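Local structure of putative uncharacterized protein (Pyrococcus furiosus, 3V68) at residues E7-H12 with L126-R131; P130-D135 with V149-I154. The protein is of unknown function but belongs to the DUF2666 family and probably binds double-stranded DNA. All blocks are in the same frame, centred on the assembly; numbering follows the deposited sequence.

Overall arrangement
Both contacts are made by the loop that leads from helix 91-110 into strand 136-143. Interaction 1 lays residues 126-131 across one face of strand 5-12, and interaction 2 carries the chain on to the end of the edge strand 146-153. They share Pro130 and Arg131, and their centres lie about 9 Å apart, some 20 Å from the centre of the chain. Lys11 ties them directly: its NZ forms a salt bridge to Asp135 OD1 at 2.8 Å and probably a hydrogen bond to Glu133 O at 2.9 Å. The His12 ring also packs on Asp135 and Ile154. The loop thereby touches strands at the centre and edge of one antiparallel sheet.

Interaction 1: E7-H12 with L126-R131; sequences EFTAKH and LKIQPR
Glu7 OE2 and Arg131 NH2 meet at 2.7 Å in the salt bridge that closes this contact at one end. The carboxylate does not lie edge to edge with the guanidinium: it stands over one face of it, the two planes turned 80° apart. OE1 of Glu7 hangs above the centre of that face, 3.5 Å from the guanidinium plane, and also accepts a hydrogen bond from Asn138 ND2. Arg131 reaches this place because its chain leaves with CG anti to the backbone N and then folds at chi2 (52°) and chi3 (69°), swinging the charged end over beside Glu7. A leucine in place of Glu7 would probably leave the Arg131 guanidinium without this counter-charge and Asn138 ND2 without one acceptor.

The sheet beneath is antiparallel, built from two hairpins. Strand 5-12 runs through its interior, paired with 15-20 on one flank and 136-143 on the other. Phe8 turns from it toward helix 26-43, while Glu7 and Thr9 turn the other way, toward the irregular loop 126-131.

Thr9 is the middle of the contact, its CA lying 5.5 Å from Pro130 CA. Its two branches do different work. The methyl CG2 touches Ile128 CD1 at 3.8 Å, with the two side chains crossing at about a right angle, and also sits 4.0 Å from Pro130 CA. Chi1 of Thr9 sets OG1 on the side of Arg131, yet at 3.6 Å from Arg131 N the hydroxyl is merely near it; its hydrogen bond is to His136 NE2 on the adjoining strand. Ile128 CD1 also reaches the Glu7 carboxylate, at 4.1 Å from OE2, and Pro130 also packs on Ile16 and His136.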
loop_
_atom_site.group_PDB
_atom_site.type_symbol
_atom_site.label_atom_id
_atom_site.label_comp_id
_atom_site.label_asym_id
_atom_site.label_seq_id
_atom_site.Cartn_x
_atom_site.Cartn_y
_atom_site.Cartn_z
ATOM N N GLU A 7 -12.454 -7.482 11.576
ATOM C CA GLU A 7 -13.342 -7.351 10.431
ATOM C C GLU A 7 -13.017 -6.168 9.535
ATOM O O GLU A 7 -12.504 -5.134 9.988
ATOM C CB GLU A 7 -14.809 -7.290 10.870
ATOM C CG GLU A 7 -15.189 -6.084 11.706
ATOM C CD GLU A 7 -16.693 -5.948 11.877
ATOM O OE1 GLU A 7 -17.203 -4.819 11.716
ATOM O OE2 GLU A 7 -17.362 -6.966 12.171
ATOM N N PHE A 8 -13.312 -6.353 8.254
ATOM C CA PHE A 8 -13.254 -5.291 7.270
ATOM C C PHE A 8 -14.506 -5.346 6.413
ATOM O O PHE A 8 -14.827 -6.388 5.844
ATOM C CB PHE A 8 -12.013 -5.422 6.375
ATOM C CG PHE A 8 -11.972 -4.409 5.271
ATOM C CD1 PHE A 8 -11.618 -3.092 5.540
ATOM C CD2 PHE A 8 -12.316 -4.760 3.963
ATOM C CE1 PHE A 8 -11.598 -2.136 4.529
ATOM C CE2 PHE A 8 -12.296 -3.808 2.944
ATOM C CZ PHE A 8 -11.938 -2.496 3.228
ATOM N N THR A 9 -15.215 -4.225 6.326
ATOM C CA THR A 9 -16.294 -4.091 5.347
ATOM C C THR A 9 -16.173 -2.754 4.637
ATOM O O THR A 9 -15.654 -1.785 5.197
ATOM C CB THR A 9 -17.727 -4.242 5.948
ATOM O OG1 THR A 9 -18.020 -3.151 6.830
ATOM C CG2 THR A 9 -17.894 -5.563 6.698
ATOM N N ALA A 10 -16.634 -2.720 3.393
ATOM C CA ALA A 10 -16.677 -1.495 2.613
ATOM C C ALA A 10 -17.954 -1.492 1.799
ATOM O O ALA A 10 -18.373 -2.528 1.282
ATOM C CB ALA A 10 -15.464 -1.394 1.699
ATOM N N LYS A 11 -18.577 -0.323 1.711
ATOM C CA LYS A 11 -19.774 -0.131 0.907
ATOM C C LYS A 11 -19.722 1.282 0.342
ATOM O O LYS A 11 -19.815 2.255 1.085
ATOM C CB LYS A 11 -21.031 -0.342 1.755
ATOM C CG LYS A 11 -22.338 -0.057 1.027
ATOM C CD LYS A 11 -23.535 -0.377 1.909
ATOM C CE LYS A 11 -24.837 0.067 1.259
ATOM N NZ LYS A 11 -25.041 1.542 1.338
ATOM N N HIS A 12 -19.526 1.391 -0.968
ATOM C CA HIS A 12 -19.509 2.691 -1.634
ATOM C C HIS A 12 -19.789 2.519 -3.114
ATOM O O HIS A 12 -19.049 1.829 -3.813
ATOM C CB HIS A 12 -18.176 3.420 -1.412
ATOM C CG HIS A 12 -18.181 4.834 -1.900
ATOM N ND1 HIS A 12 -17.110 5.403 -2.554
ATOM C CD2 HIS A 12 -19.139 5.789 -1.848
ATOM C CE1 HIS A 12 -17.402 6.652 -2.872
ATOM N NE2 HIS A 12 -18.629 6.910 -2.455
ATOM N N LEU A 126 -18.913 -10.875 0.013
ATOM C CA LEU A 126 -19.440 -10.500 1.318
ATOM C C LEU A 126 -19.540 -11.722 2.225
ATOM O O LEU A 126 -20.597 -12.351 2.314
ATOM C CB LEU A 126 -20.821 -9.859 1.157
ATOM C CG LEU A 126 -20.910 -8.387 0.767
ATOM C CD1 LEU A 126 -22.314 -8.077 0.273
ATOM C CD2 LEU A 126 -20.546 -7.492 1.945
ATOM N N LYS A 127 -18.436 -12.067 2.886
ATOM C CA LYS A 127 -18.411 -13.191 3.830
ATOM C C LYS A 127 -19.363 -12.885 4.981
ATOM O O LYS A 127 -20.116 -13.751 5.435
ATOM C CB LYS A 127 -16.988 -13.427 4.348
ATOM C CG LYS A 127 -16.834 -14.564 5.365
ATOM C CD LYS A 127 -15.394 -14.636 5.864
ATOM C CE LYS A 127 -15.132 -15.860 6.731
ATOM N NZ LYS A 127 -15.727 -15.745 8.091
ATOM N N ILE A 128 -19.297 -11.642 5.447
ATOM C CA ILE A 128 -20.258 -11.084 6.378
ATOM C C ILE A 128 -20.931 -9.920 5.668
ATOM O O ILE A 128 -20.383 -9.380 4.700
ATOM C CB ILE A 128 -19.579 -10.597 7.688
ATOM C CG1 ILE A 128 -18.442 -9.607 7.386
ATOM C CG2 ILE A 128 -19.075 -11.790 8.492
ATOM C CD1 ILE A 128 -17.910 -8.864 8.598
ATOM N N GLN A 129 -22.120 -9.547 6.127
ATOM C CA GLN A 129 -22.804 -8.382 5.577
ATOM C C GLN A 129 -22.135 -7.107 6.102
ATOM O O GLN A 129 -21.463 -7.153 7.138
ATOM C CB GLN A 129 -24.304 -8.416 5.900
ATOM C CG GLN A 129 -24.676 -8.270 7.373
ATOM C CD GLN A 129 -26.148 -7.936 7.563
ATOM O OE1 GLN A 129 -26.861 -8.616 8.303
ATOM N NE2 GLN A 129 -26.612 -6.890 6.885
ATOM N N PRO A 130 -22.290 -5.975 5.385
ATOM C CA PRO A 130 -21.686 -4.727 5.854
ATOM C C PRO A 130 -22.209 -4.331 7.236
ATOM O O PRO A 130 -23.400 -4.490 7.517
ATOM C CB PRO A 130 -22.126 -3.708 4.799
ATOM C CG PRO A 130 -22.377 -4.516 3.577
ATOM C CD PRO A 130 -22.959 -5.798 4.081
ATOM N N ARG A 131 -21.317 -3.828 8.087
ATOM C CA ARG A 131 -21.656 -3.466 9.468
ATOM C C ARG A 131 -22.609 -2.264 9.552
ATOM O O ARG A 131 -23.332 -2.104 10.536
ATOM C CB ARG A 131 -20.373 -3.217 10.279
ATOM C CG ARG A 131 -20.561 -2.926 11.782
ATOM C CD ARG A 131 -21.419 -3.975 12.498
ATOM N NE ARG A 131 -20.760 -5.275 12.620
ATOM C CZ ARG A 131 -20.099 -5.690 13.700
ATOM N NH1 ARG A 131 -19.996 -4.913 14.772
ATOM N NH2 ARG A 131 -19.543 -6.893 13.709
#

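Interaction 2: P130-D135 with V149-I154; sequences PRYEED and VKRMII
Asp135 O takes the backbone N-H of Ile154 at 2.7 Å. The N-H...O angle is 178°, almost straight. The same oxygen receives a CA-H...O contact from Ile153, 3.5 Å from its CA. Beyond the backbone, Asp135 CB rests against Ile154 CB at 3.8 Å, and a water donates to both Asp135 OD2 and Ile154 O, bridging the two residues a second time.

Next along, the end of Ile153 meets two loop side chains. Glu134, sharply bent at chi2 (-87°), lays its methylene CG against both CG2 and CD1 of Ile153, each 3.6 Å away. Ile153 CD1 also comes over one face of the Tyr132 ring, 4.3 Å from Tyr132 CG, while Arg131 CG covers the other face. Tyr132 extends its hydroxyl across the Arg151 guanidinium, with OH 3.3 Å above that plane and toward its rim; Val149 CG1 packs on the opposite face. Although OH lies 3.4 Å from Arg151 NE, the angle is too poor for a hydrogen bond, so the hydroxyl simply packs over the guanidinium.

Second-shell residues help to place these groups. Besides the Lys11 salt bridge to Asp135, His136 meets the Tyr132 ring edge-to-face, and Arg151 NH1 makes a weak hydrogen bond to Thr140 OG1. The contact thus lies at the surface, at the end of edge strand 146-153: strand 136-143 pairs alongside, His12 of strand 5-12 touches Asp135 and Ile154, and Met152 turns away to pack on helix 160-181.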
loop_
_atom_site.group_PDB
_atom_site.type_symbol
_atom_site.label_atom_id
_atom_site.label_comp_id
_atom_site.label_asym_id
_atom_site.label_seq_id
_atom_site.Cartn_x
_atom_site.Cartn_y
_atom_site.Cartn_z
ATOM N N PRO A 130 -22.290 -5.975 5.385
ATOM C CA PRO A 130 -21.686 -4.727 5.854
ATOM C C PRO A 130 -22.209 -4.331 7.236
ATOM O O PRO A 130 -23.400 -4.490 7.517
ATOM C CB PRO A 130 -22.126 -3.708 4.799
ATOM C CG PRO A 130 -22.377 -4.516 3.577
ATOM C CD PRO A 130 -22.959 -5.798 4.081
ATOM N N ARG A 131 -21.317 -3.828 8.087
ATOM C CA ARG A 131 -21.656 -3.466 9.468
ATOM C C ARG A 131 -22.609 -2.264 9.552
ATOM O O ARG A 131 -23.332 -2.104 10.536
ATOM C CB ARG A 131 -20.373 -3.217 10.279
ATOM C CG ARG A 131 -20.561 -2.926 11.782
ATOM C CD ARG A 131 -21.419 -3.975 12.498
ATOM N NE ARG A 131 -20.760 -5.275 12.620
ATOM C CZ ARG A 131 -20.099 -5.690 13.700
ATOM N NH1 ARG A 131 -19.996 -4.913 14.772
ATOM N NH2 ARG A 131 -19.543 -6.893 13.709
ATOM N N TYR A 132 -22.610 -1.436 8.511
ATOM C CA TYR A 132 -23.443 -0.239 8.467
ATOM C C TYR A 132 -24.296 -0.223 7.208
ATOM O O TYR A 132 -23.870 -0.698 6.154
ATOM C CB TYR A 132 -22.573 1.019 8.538
ATOM C CG TYR A 132 -21.692 1.065 9.767
ATOM C CD1 TYR A 132 -22.164 1.597 10.966
ATOM C CD2 TYR A 132 -20.386 0.567 9.734
ATOM C CE1 TYR A 132 -21.360 1.636 12.101
ATOM C CE2 TYR A 132 -19.576 0.599 10.864
ATOM C CZ TYR A 132 -20.070 1.136 12.044
ATOM O OH TYR A 132 -19.277 1.174 13.166
ATOM N N GLU A 133 -25.503 0.322 7.327
ATOM C CA GLU A 133 -26.430 0.403 6.199
ATOM C C GLU A 133 -26.021 1.487 5.208
ATOM O O GLU A 133 -26.206 1.340 4.002
ATOM C CB GLU A 133 -27.857 0.646 6.688
ATOM C CG GLU A 133 -28.450 -0.522 7.467
ATOM C CD GLU A 133 -29.931 -0.352 7.740
ATOM O OE1 GLU A 133 -30.324 -0.382 8.926
ATOM O OE2 GLU A 133 -30.701 -0.186 6.770
ATOM N N GLU A 134 -25.475 2.579 5.726
ATOM C CA GLU A 134 -24.975 3.656 4.882
ATOM C C GLU A 134 -23.641 3.262 4.267
ATOM O O GLU A 134 -22.958 2.366 4.774
ATOM C CB GLU A 134 -24.833 4.961 5.673
ATOM C CG GLU A 134 -24.267 4.806 7.079
ATOM C CD GLU A 134 -25.328 4.498 8.120
ATOM O OE1 GLU A 134 -26.315 5.259 8.215
ATOM O OE2 GLU A 134 -25.169 3.498 8.852
ATOM N N ASP A 135 -23.287 3.929 3.172
ATOM C CA ASP A 135 -21.961 3.800 2.575
ATOM C C ASP A 135 -20.904 4.073 3.640
ATOM O O ASP A 135 -21.072 4.964 4.475
ATOM C CB ASP A 135 -21.799 4.774 1.401
ATOM C CG ASP A 135 -22.466 4.284 0.121
ATOM O OD1 ASP A 135 -23.080 3.193 0.120
ATOM O OD2 ASP A 135 -22.375 5.005 -0.895
ATOM N N VAL A 149 -9.372 0.906 15.330
ATOM C CA VAL A 149 -10.665 1.209 14.739
ATOM C C VAL A 149 -10.453 2.317 13.724
ATOM O O VAL A 149 -10.137 3.453 14.086
ATOM C CB VAL A 149 -11.706 1.607 15.804
ATOM C CG1 VAL A 149 -12.993 2.075 15.152
ATOM C CG2 VAL A 149 -11.977 0.440 16.751
ATOM N N LYS A 150 -10.603 1.970 12.450
ATOM C CA LYS A 150 -10.431 2.926 11.363
ATOM C C LYS A 150 -11.649 2.836 10.463
ATOM O O LYS A 150 -11.755 1.947 9.608
ATOM C CB LYS A 150 -9.120 2.669 10.608
ATOM C CG LYS A 150 -7.880 3.059 11.414
ATOM C CD LYS A 150 -6.568 2.738 10.711
ATOM C CE LYS A 150 -5.388 3.221 11.558
ATOM N NZ LYS A 150 -4.065 3.046 10.890
ATOM N N ARG A 151 -12.595 3.740 10.692
ATOM C CA ARG A 151 -13.855 3.699 9.969
ATOM C C ARG A 151 -14.480 5.076 9.778
ATOM O O ARG A 151 -14.163 6.025 10.502
ATOM C CB ARG A 151 -14.844 2.743 10.654
ATOM C CG ARG A 151 -15.231 3.132 12.062
ATOM C CD ARG A 151 -15.905 1.982 12.795
ATOM N NE ARG A 151 -16.202 2.342 14.180
ATOM C CZ ARG A 151 -16.376 1.472 15.174
ATOM N NH1 ARG A 151 -16.271 0.164 14.956
ATOM N NH2 ARG A 151 -16.641 1.915 16.396
ATOM N N MET A 152 -15.347 5.177 8.779
ATOM C CA MET A 152 -16.178 6.360 8.597
ATOM C C MET A 152 -17.355 6.090 7.676
ATOM O O MET A 152 -17.310 5.194 6.829
ATOM C CB MET A 152 -15.365 7.558 8.090
ATOM C CG MET A 152 -14.871 7.433 6.679
ATOM S SD MET A 152 -13.864 8.846 6.211
ATOM C CE MET A 152 -13.155 8.174 4.727
ATOM N N ILE A 153 -18.409 6.874 7.871
ATOM C CA ILE A 153 -19.559 6.896 6.984
ATOM C C ILE A 153 -19.217 7.748 5.764
ATOM O O ILE A 153 -18.549 8.778 5.891
ATOM C CB ILE A 153 -20.799 7.492 7.712
ATOM C CG1 ILE A 153 -21.098 6.734 9.019
ATOM C CG2 ILE A 153 -22.018 7.569 6.787
ATOM C CD1 ILE A 153 -21.216 5.214 8.896
ATOM N N ILE A 154 -19.667 7.313 4.591
ATOM C CA ILE A 154 -19.456 8.060 3.352
ATOM C C ILE A 154 -20.739 8.777 2.924
ATOM O O ILE A 154 -21.781 8.143 2.719
ATOM C CB ILE A 154 -18.915 7.161 2.209
ATOM C CG1 ILE A 154 -17.557 6.558 2.596
ATOM C CG2 ILE A 154 -18.793 7.955 0.907
ATOM C CD1 ILE A 154 -17.066 5.459 1.667
HETATM O O HOH W 1 -22.383 8.015 -0.470
#